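Local coordinates for protein copper-containing nitrite reductase (Thermus scotoductus, PDB 6HBE) that probably reduces nitrite to nitric oxide with electrons from a cytochrome c, working as a copper-containing homotrimer built from three-domain subunits, at residues 35-40 with 181-186; 40-45 with 308-313; 176-181 with 274-279. One frame throughout, in Å; residues are numbered along the deposited sequence.

Interactions 1 and 3 are close neighbours, their centres about 8 Å apart; interaction 2 lies about 11 Å from interaction 1 and 16 Å from interaction 3. Interactions 1 and 2 share Y40 and strand 39-46, which sits between strands 21-36 and 309-311 in one sheet. Interactions 1 and 3 share N181 and are tied by a probable hydrogen bond from F185 N to G275 O. Along the chain the segments of interaction 1 alternate with those of both others, while interaction 3 is nested inside the loop closed by interaction 2. Interaction 1 carries the calcium ligands D36 and Q37, interaction 3 packs beside it, and interaction 2 continues the sheet from the same hairpin; all touch a second subunit.

Interaction 1: residues 35-40 with 181-186. With CA (calcium ion), chain O.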
# COMPACT_ATOMS: atom_id res chain seq x y z
N VAL C 35 9.17 -18.01 -12.98
CA VAL C 35 8.83 -16.58 -13.10
C VAL C 35 10.00 -15.66 -13.50
O VAL C 35 9.80 -14.50 -13.76
CB VAL C 35 8.16 -16.05 -11.82
CG1 VAL C 35 6.82 -16.74 -11.60
CG2 VAL C 35 9.06 -16.17 -10.58
N ASP C 36 11.23 -16.17 -13.44
CA ASP C 36 12.42 -15.45 -13.92
C ASP C 36 13.46 -16.54 -14.22
O ASP C 36 13.22 -17.72 -13.88
CB ASP C 36 12.91 -14.48 -12.83
CG ASP C 36 13.57 -13.23 -13.39
OD1 ASP C 36 14.30 -13.32 -14.42
OD2 ASP C 36 13.41 -12.15 -12.76
N GLN C 37 14.60 -16.19 -14.84
CA GLN C 37 15.64 -17.19 -15.09
C GLN C 37 16.10 -17.75 -13.76
O GLN C 37 16.51 -16.99 -12.90
CB GLN C 37 16.86 -16.61 -15.85
CG GLN C 37 16.62 -16.25 -17.31
CD GLN C 37 15.90 -14.93 -17.50
OE1 GLN C 37 15.88 -14.10 -16.59
NE2 GLN C 37 15.30 -14.72 -18.67
N GLY C 38 16.03 -19.08 -13.59
CA GLY C 38 16.49 -19.76 -12.34
C GLY C 38 15.61 -19.53 -11.09
O GLY C 38 16.03 -19.87 -9.98
N VAL C 39 14.42 -18.95 -11.25
CA VAL C 39 13.54 -18.60 -10.10
C VAL C 39 12.17 -19.26 -10.28
O VAL C 39 11.44 -18.95 -11.23
CB VAL C 39 13.36 -17.07 -9.96
CG1 VAL C 39 12.43 -16.74 -8.77
CG2 VAL C 39 14.72 -16.41 -9.76
N TYR C 40 11.83 -20.18 -9.37
CA TYR C 40 10.62 -20.98 -9.45
C TYR C 40 9.65 -20.65 -8.34
O TYR C 40 10.07 -20.44 -7.22
CB TYR C 40 10.96 -22.48 -9.41
CG TYR C 40 11.81 -22.87 -10.58
CD1 TYR C 40 13.19 -22.70 -10.52
CD2 TYR C 40 11.25 -23.34 -11.75
CE1 TYR C 40 14.00 -23.03 -11.60
CE2 TYR C 40 12.05 -23.68 -12.84
CZ TYR C 40 13.43 -23.53 -12.74
OH TYR C 40 14.27 -23.84 -13.79
N ASN C 181 1.71 -11.08 -17.75
CA ASN C 181 1.57 -12.46 -18.26
C ASN C 181 2.56 -13.50 -17.65
O ASN C 181 3.14 -14.33 -18.34
CB ASN C 181 1.59 -12.41 -19.79
CG ASN C 181 0.36 -11.71 -20.34
OD1 ASN C 181 -0.62 -11.53 -19.61
ND2 ASN C 181 0.40 -11.30 -21.60
N GLY C 182 2.72 -13.44 -16.33
CA GLY C 182 3.34 -14.55 -15.55
C GLY C 182 4.84 -14.69 -15.52
O GLY C 182 5.34 -15.70 -15.03
N ARG C 183 5.59 -13.71 -16.01
CA ARG C 183 7.06 -13.79 -15.99
C ARG C 183 7.69 -12.38 -15.95
O ARG C 183 7.31 -11.51 -16.72
CB ARG C 183 7.53 -14.57 -17.21
CG ARG C 183 9.02 -14.92 -17.22
CD ARG C 183 9.32 -15.88 -18.37
NE ARG C 183 10.74 -16.07 -18.68
CZ ARG C 183 11.52 -17.06 -18.23
NH1 ARG C 183 11.06 -17.98 -17.37
NH2 ARG C 183 12.78 -17.14 -18.63
N ASN C 184 8.64 -12.19 -15.03
CA ASN C 184 9.33 -10.92 -14.83
C ASN C 184 9.97 -10.42 -16.12
O ASN C 184 10.72 -11.16 -16.75
CB ASN C 184 10.43 -11.08 -13.78
CG ASN C 184 9.90 -11.34 -12.38
OD1 ASN C 184 8.72 -11.19 -12.10
ND2 ASN C 184 10.78 -11.76 -11.49
N PHE C 185 9.65 -9.19 -16.53
CA PHE C 185 10.30 -8.57 -17.71
C PHE C 185 10.22 -9.48 -18.97
O PHE C 185 11.09 -9.42 -19.87
CB PHE C 185 11.75 -8.18 -17.38
CG PHE C 185 11.86 -7.23 -16.18
CD1 PHE C 185 11.18 -6.00 -16.19
CD2 PHE C 185 12.66 -7.55 -15.08
CE1 PHE C 185 11.25 -5.13 -15.10
CE2 PHE C 185 12.73 -6.67 -14.00
CZ PHE C 185 12.03 -5.46 -14.02
N ARG C 186 9.15 -10.26 -19.05
CA ARG C 186 8.89 -11.17 -20.19
C ARG C 186 9.08 -10.50 -21.56
O ARG C 186 9.69 -11.08 -22.46
CB ARG C 186 7.43 -11.66 -20.08
CG ARG C 186 7.06 -12.62 -21.13
CD ARG C 186 5.75 -13.29 -20.81
NE ARG C 186 5.53 -14.22 -21.89
CZ ARG C 186 4.58 -15.13 -21.95
NH1 ARG C 186 3.71 -15.29 -20.96
NH2 ARG C 186 4.50 -15.90 -23.02
CA CA O . 15.58 -11.83 -15.88
O HOH W 1 14.65 -10.29 -14.30
O HOH W 2 13.77 -11.42 -17.13
O HOH W 3 16.45 -11.51 -18.28
O HOH W 4 16.70 -9.58 -16.14
O HOH W 5 17.46 -12.28 -14.97
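D36 OD2 is gripped from two directions: N184 ND2 donates to it at 2.9 Å, and a calcium-bound water donates to it as well. D36 belongs to a classic beta bulge, in which V35 and D36 both face V39, and a type II turn from D36 to V39 links the two antiparallel strands 21-36 and 39-46 as a hairpin. The carboxylate and the N184 amide stand nearly perpendicular, their planes 83° apart. OD2 lies almost in the plane of the N184 amide, but ND2 reaches it on its anti side, 29° out of the carboxylate plane. In N184 a chi1 of -68° sets CG beside the backbone N; the backbone N donates to V35 O at 2.9 Å, so main chain and side chain of one residue hold two consecutive residues of the bulge.

The other carboxylate oxygen, D36 OD1, binds calcium at 2.4 Å and accepts from Q37 N through its anti lone pair. Q37 OE1 is the second protein ligand, also 2.4 Å from the metal, and five waters complete a seven-ligand shell. Another of them donates to N184 O, which places the 181-186 loop in the second shell. V378 of a second subunit packs against both D36 and N184.

R183 runs extended past the bulge, its CG 3.6 Å from V35 O, and lays one guanidinium face over D36 C. NH1 is held by E34 O. Q37 NE2 and R183 NH2, both donors, stand 3.5 Å apart without bonding; Q37 NE2 donates to D189 OD2 instead.

Interaction 2: residues 40-45 with 308-313; sequences YLRGFS and KRVVDP
Strand 309-311 runs parallel to strand 40-45, their directions 21° apart, with Y40 paired to V310 and L41 to V311. Three backbone bonds alternate across the pair as a parallel sheet requires: Y40 N to R309 O at 3.0 Å, V311 N to Y40 O at 2.7 Å and R42 N to V311 O at 2.9 Å. Two CA-H...O contacts supplement them, V310 CA with Y40 O and L41 CA with V311 O. Strand 309-311 is the outermost strand, within this chain, of a mixed sheet of the N-terminal cupredoxin domain, although in sequence it comes after strand 277-282 of the second domain's sheet and before strand 324-326 of the third's; residues from far along the chain therefore complete the first domain's sheet.

On the face carrying L41 and V311, the leucine has CG anti to its main-chain nitrogen (chi1 175°), and its CD1 methyl meets V311 CG1 at 3.7 Å. The same CD1 lies more loosely against the P313 ring. Y40 and V310 occupy the other face, where the tyrosine ring turns its edge to R309 O.

R42 leans across the neighbouring strand, its NE 4.0 Å from V310 CG1. Its aliphatic part lies nearest the D312 carboxylate, with CD 3.7 Å from OD2. NE is 4.2 Å from D312 OD2, too far for a salt bridge, so any attraction is probably loose; the two charged planes are inclined by 52°. R309 sends its guanidinium elsewhere, forming salt bridges with E322 and with E376 of a second subunit. D312 O and P313 O both accept from K361 NZ. Beyond the last paired residues, P313 CD rests 3.5 Å from R42 O.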
# COMPACT_ATOMS: atom_id res chain seq x y z
N TYR C 40 11.83 -20.18 -9.37
CA TYR C 40 10.62 -20.98 -9.45
C TYR C 40 9.65 -20.65 -8.34
O TYR C 40 10.07 -20.44 -7.22
CB TYR C 40 10.96 -22.48 -9.41
CG TYR C 40 11.81 -22.87 -10.58
CD1 TYR C 40 13.19 -22.70 -10.52
CD2 TYR C 40 11.25 -23.34 -11.75
CE1 TYR C 40 14.00 -23.03 -11.60
CE2 TYR C 40 12.05 -23.68 -12.84
CZ TYR C 40 13.43 -23.53 -12.74
OH TYR C 40 14.27 -23.84 -13.79
N LEU C 41 8.35 -20.63 -8.66
CA LEU C 41 7.26 -20.31 -7.75
C LEU C 41 6.28 -21.48 -7.65
O LEU C 41 5.71 -21.89 -8.67
CB LEU C 41 6.48 -19.09 -8.31
CG LEU C 41 5.22 -18.63 -7.58
CD1 LEU C 41 5.54 -18.18 -6.17
CD2 LEU C 41 4.51 -17.51 -8.34
N ARG C 42 6.05 -21.98 -6.44
CA ARG C 42 5.03 -23.03 -6.20
C ARG C 42 3.71 -22.39 -5.89
O ARG C 42 3.66 -21.42 -5.12
CB ARG C 42 5.41 -23.92 -5.01
CG ARG C 42 6.69 -24.72 -5.18
CD ARG C 42 6.71 -25.91 -4.24
NE ARG C 42 8.09 -26.23 -3.89
CZ ARG C 42 8.82 -27.23 -4.37
NH1 ARG C 42 10.08 -27.35 -3.94
NH2 ARG C 42 8.33 -28.13 -5.24
N GLY C 43 2.64 -22.95 -6.43
CA GLY C 43 1.29 -22.48 -6.17
C GLY C 43 0.22 -23.37 -6.75
O GLY C 43 0.38 -24.58 -6.85
N PHE C 44 -0.91 -22.76 -7.10
CA PHE C 44 -2.03 -23.43 -7.73
C PHE C 44 -2.30 -22.79 -9.09
O PHE C 44 -2.05 -21.59 -9.27
CB PHE C 44 -3.31 -23.29 -6.89
CG PHE C 44 -3.23 -23.89 -5.50
CD1 PHE C 44 -3.06 -25.27 -5.32
CD2 PHE C 44 -3.40 -23.09 -4.35
CE1 PHE C 44 -2.99 -25.84 -4.04
CE2 PHE C 44 -3.34 -23.65 -3.07
CZ PHE C 44 -3.13 -25.02 -2.92
N SER C 45 -2.84 -23.57 -10.04
CA SER C 45 -3.18 -23.06 -11.38
C SER C 45 -4.50 -23.61 -11.92
O SER C 45 -5.12 -24.53 -11.32
CB SER C 45 -2.07 -23.40 -12.38
OG SER C 45 -2.07 -24.78 -12.69
N LYS C 308 18.18 -20.95 -8.66
CA LYS C 308 18.76 -20.06 -7.63
C LYS C 308 17.80 -19.68 -6.51
O LYS C 308 18.24 -19.29 -5.44
CB LYS C 308 19.50 -18.85 -8.23
CG LYS C 308 18.74 -17.96 -9.16
CD LYS C 308 19.66 -17.00 -9.91
CE LYS C 308 18.83 -16.25 -10.94
NZ LYS C 308 19.50 -15.06 -11.58
N ARG C 309 16.50 -19.87 -6.72
CA ARG C 309 15.50 -19.53 -5.70
C ARG C 309 14.24 -20.33 -5.98
O ARG C 309 13.84 -20.49 -7.15
CB ARG C 309 15.21 -18.01 -5.73
CG ARG C 309 14.06 -17.55 -4.85
CD ARG C 309 13.95 -16.03 -4.75
NE ARG C 309 14.71 -15.48 -3.62
CZ ARG C 309 15.00 -14.19 -3.44
NH1 ARG C 309 14.59 -13.24 -4.30
NH2 ARG C 309 15.72 -13.84 -2.36
N VAL C 310 13.64 -20.88 -4.91
CA VAL C 310 12.29 -21.42 -4.97
C VAL C 310 11.40 -20.67 -3.99
O VAL C 310 11.67 -20.65 -2.80
CB VAL C 310 12.22 -22.94 -4.61
CG1 VAL C 310 10.79 -23.46 -4.80
CG2 VAL C 310 13.20 -23.71 -5.47
N VAL C 311 10.33 -20.06 -4.51
CA VAL C 311 9.40 -19.24 -3.74
C VAL C 311 8.16 -20.11 -3.50
O VAL C 311 7.70 -20.79 -4.42
CB VAL C 311 9.00 -17.98 -4.55
CG1 VAL C 311 8.05 -17.10 -3.74
CG2 VAL C 311 10.23 -17.19 -5.00
N ASP C 312 7.64 -20.10 -2.26
CA ASP C 312 6.42 -20.82 -1.92
C ASP C 312 5.69 -20.09 -0.79
O ASP C 312 6.13 -20.15 0.35
CB ASP C 312 6.77 -22.27 -1.50
CG ASP C 312 5.53 -23.12 -1.20
OD1 ASP C 312 4.36 -22.64 -1.17
OD2 ASP C 312 5.73 -24.33 -1.05
N PRO C 313 4.56 -19.43 -1.10
CA PRO C 313 3.95 -18.66 -0.02
C PRO C 313 3.46 -19.52 1.17
O PRO C 313 3.59 -19.09 2.32
CB PRO C 313 2.77 -17.97 -0.72
CG PRO C 313 2.49 -18.79 -1.93
CD PRO C 313 3.80 -19.32 -2.36

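Interaction 3: residues 176-181 with 274-279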
# COMPACT_ATOMS: atom_id res chain seq x y z
N LEU C 176 6.72 -9.94 -3.67
CA LEU C 176 8.11 -10.19 -4.09
C LEU C 176 8.31 -9.83 -5.58
O LEU C 176 9.28 -9.12 -5.93
CB LEU C 176 8.52 -11.65 -3.82
CG LEU C 176 9.91 -12.10 -4.23
CD1 LEU C 176 10.99 -11.35 -3.49
CD2 LEU C 176 10.05 -13.61 -4.00
N TYR C 177 7.38 -10.26 -6.45
CA TYR C 177 7.49 -9.95 -7.87
C TYR C 177 6.15 -9.43 -8.35
O TYR C 177 5.10 -9.77 -7.77
CB TYR C 177 7.93 -11.17 -8.70
CG TYR C 177 9.27 -11.76 -8.28
CD1 TYR C 177 10.41 -10.99 -8.25
CD2 TYR C 177 9.37 -13.11 -7.90
CE1 TYR C 177 11.64 -11.52 -7.79
CE2 TYR C 177 10.60 -13.65 -7.48
CZ TYR C 177 11.73 -12.86 -7.45
OH TYR C 177 12.95 -13.45 -7.04
N VAL C 178 6.22 -8.56 -9.35
CA VAL C 178 5.01 -8.06 -10.06
C VAL C 178 5.29 -8.15 -11.56
O VAL C 178 6.37 -7.77 -12.01
CB VAL C 178 4.63 -6.64 -9.63
CG1 VAL C 178 3.27 -6.26 -10.22
CG2 VAL C 178 4.57 -6.53 -8.11
N MET C 179 4.35 -8.68 -12.32
CA MET C 179 4.66 -9.14 -13.72
C MET C 179 3.50 -9.07 -14.69
O MET C 179 2.34 -9.11 -14.27
CB MET C 179 5.24 -10.58 -13.70
CG MET C 179 4.35 -11.69 -13.18
SD MET C 179 5.26 -13.18 -12.62
CE MET C 179 5.68 -12.61 -10.99
N PHE C 180 3.84 -8.95 -15.99
CA PHE C 180 2.83 -9.02 -17.08
C PHE C 180 2.88 -10.47 -17.63
O PHE C 180 3.96 -11.01 -17.96
CB PHE C 180 3.11 -8.04 -18.24
CG PHE C 180 3.11 -6.57 -17.87
CD1 PHE C 180 2.14 -6.02 -17.00
CD2 PHE C 180 4.04 -5.69 -18.43
CE1 PHE C 180 2.14 -4.65 -16.70
CE2 PHE C 180 4.04 -4.34 -18.12
CZ PHE C 180 3.10 -3.82 -17.24
N ASN C 181 1.71 -11.08 -17.75
CA ASN C 181 1.57 -12.46 -18.26
C ASN C 181 2.56 -13.50 -17.65
O ASN C 181 3.14 -14.33 -18.34
CB ASN C 181 1.59 -12.41 -19.79
CG ASN C 181 0.36 -11.71 -20.34
OD1 ASN C 181 -0.62 -11.53 -19.61
ND2 ASN C 181 0.40 -11.30 -21.60
N LYS C 274 9.99 -4.46 -9.94
CA LYS C 274 9.84 -5.86 -9.54
C LYS C 274 9.46 -6.81 -10.69
O LYS C 274 9.25 -8.00 -10.44
CB LYS C 274 8.77 -5.96 -8.42
CG LYS C 274 9.19 -5.38 -7.07
CD LYS C 274 8.14 -5.55 -5.99
CE LYS C 274 8.53 -4.88 -4.67
NZ LYS C 274 7.44 -4.92 -3.65
N GLY C 275 9.33 -6.28 -11.93
CA GLY C 275 9.10 -7.11 -13.11
C GLY C 275 8.08 -6.63 -14.13
O GLY C 275 7.94 -7.25 -15.17
N ALA C 276 7.35 -5.56 -13.84
CA ALA C 276 6.15 -5.14 -14.67
C ALA C 276 6.56 -4.01 -15.63
O ALA C 276 6.17 -2.82 -15.47
CB ALA C 276 5.02 -4.73 -13.75
N LEU C 277 7.35 -4.41 -16.63
CA LEU C 277 7.85 -3.52 -17.66
C LEU C 277 8.08 -4.42 -18.90
O LEU C 277 8.60 -5.54 -18.76
CB LEU C 277 9.16 -2.84 -17.19
CG LEU C 277 9.81 -1.76 -18.11
CD1 LEU C 277 10.58 -0.69 -17.35
CD2 LEU C 277 10.69 -2.38 -19.21
N GLY C 278 7.64 -3.97 -20.08
CA GLY C 278 7.88 -4.67 -21.37
C GLY C 278 8.09 -3.69 -22.52
O GLY C 278 8.00 -2.46 -22.31
N ILE C 279 8.41 -4.20 -23.72
CA ILE C 279 8.80 -3.34 -24.87
C ILE C 279 7.94 -3.66 -26.10
O ILE C 279 7.83 -4.84 -26.46
CB ILE C 279 10.29 -3.54 -25.26
CG1 ILE C 279 11.21 -3.06 -24.15
CG2 ILE C 279 10.65 -2.79 -26.56
CD1 ILE C 279 12.66 -3.49 -24.26
O HOH W 6 6.48 -8.86 -17.09
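With chi1 at -61°, F180 has CG anti to its carbonyl carbon, which brings the ring over to A276; K274 has CG in the same position, and its extended chain stretches along the main chain of L176. The contact joins the two sheets of the second cupredoxin domain: strand 177-180 borders one, and residues 274-276 lead from helix 269-272 into strand 277-282 of the other.

A276 CB stands 4.3 Å from the centroid of the F180 ring and 20° off its normal, a CH-pi contact over the face. The ring directs an edge at G278 N, and its CE2 also lies 3.6 Å from A276 C, so the phenyl group packs against main chain as much as against the methyl.

G275 ends the helix in a Schellman motif, and having no side chain it lets V178 O come within 3.0 Å of G275 C. One direct hydrogen bond crosses here, V178 N to K274 O. It is long at 3.3 Å, and the donor sits 66° out of the carbonyl plane instead of on a lone pair. Further along, a water accepts from F180 N and lies 2.9 Å from G275 O, to which it may donate.

K274 CD passes 3.7 Å from L176 O, and its NZ bonds to A175 O and to Y171 O of a second subunit; Y177 OH is hydrogen-bonded to H410 NE2 of that subunit and to R309 NH1. A276 O is buried without a polar partner. With one long bond, straight at the N-H but off the carbonyl plane, and a likely water bridge, the join relies chiefly on van der Waals packing and the CH-pi contact, while the polar ends of K274 and Y177 extend it to the trimer interface.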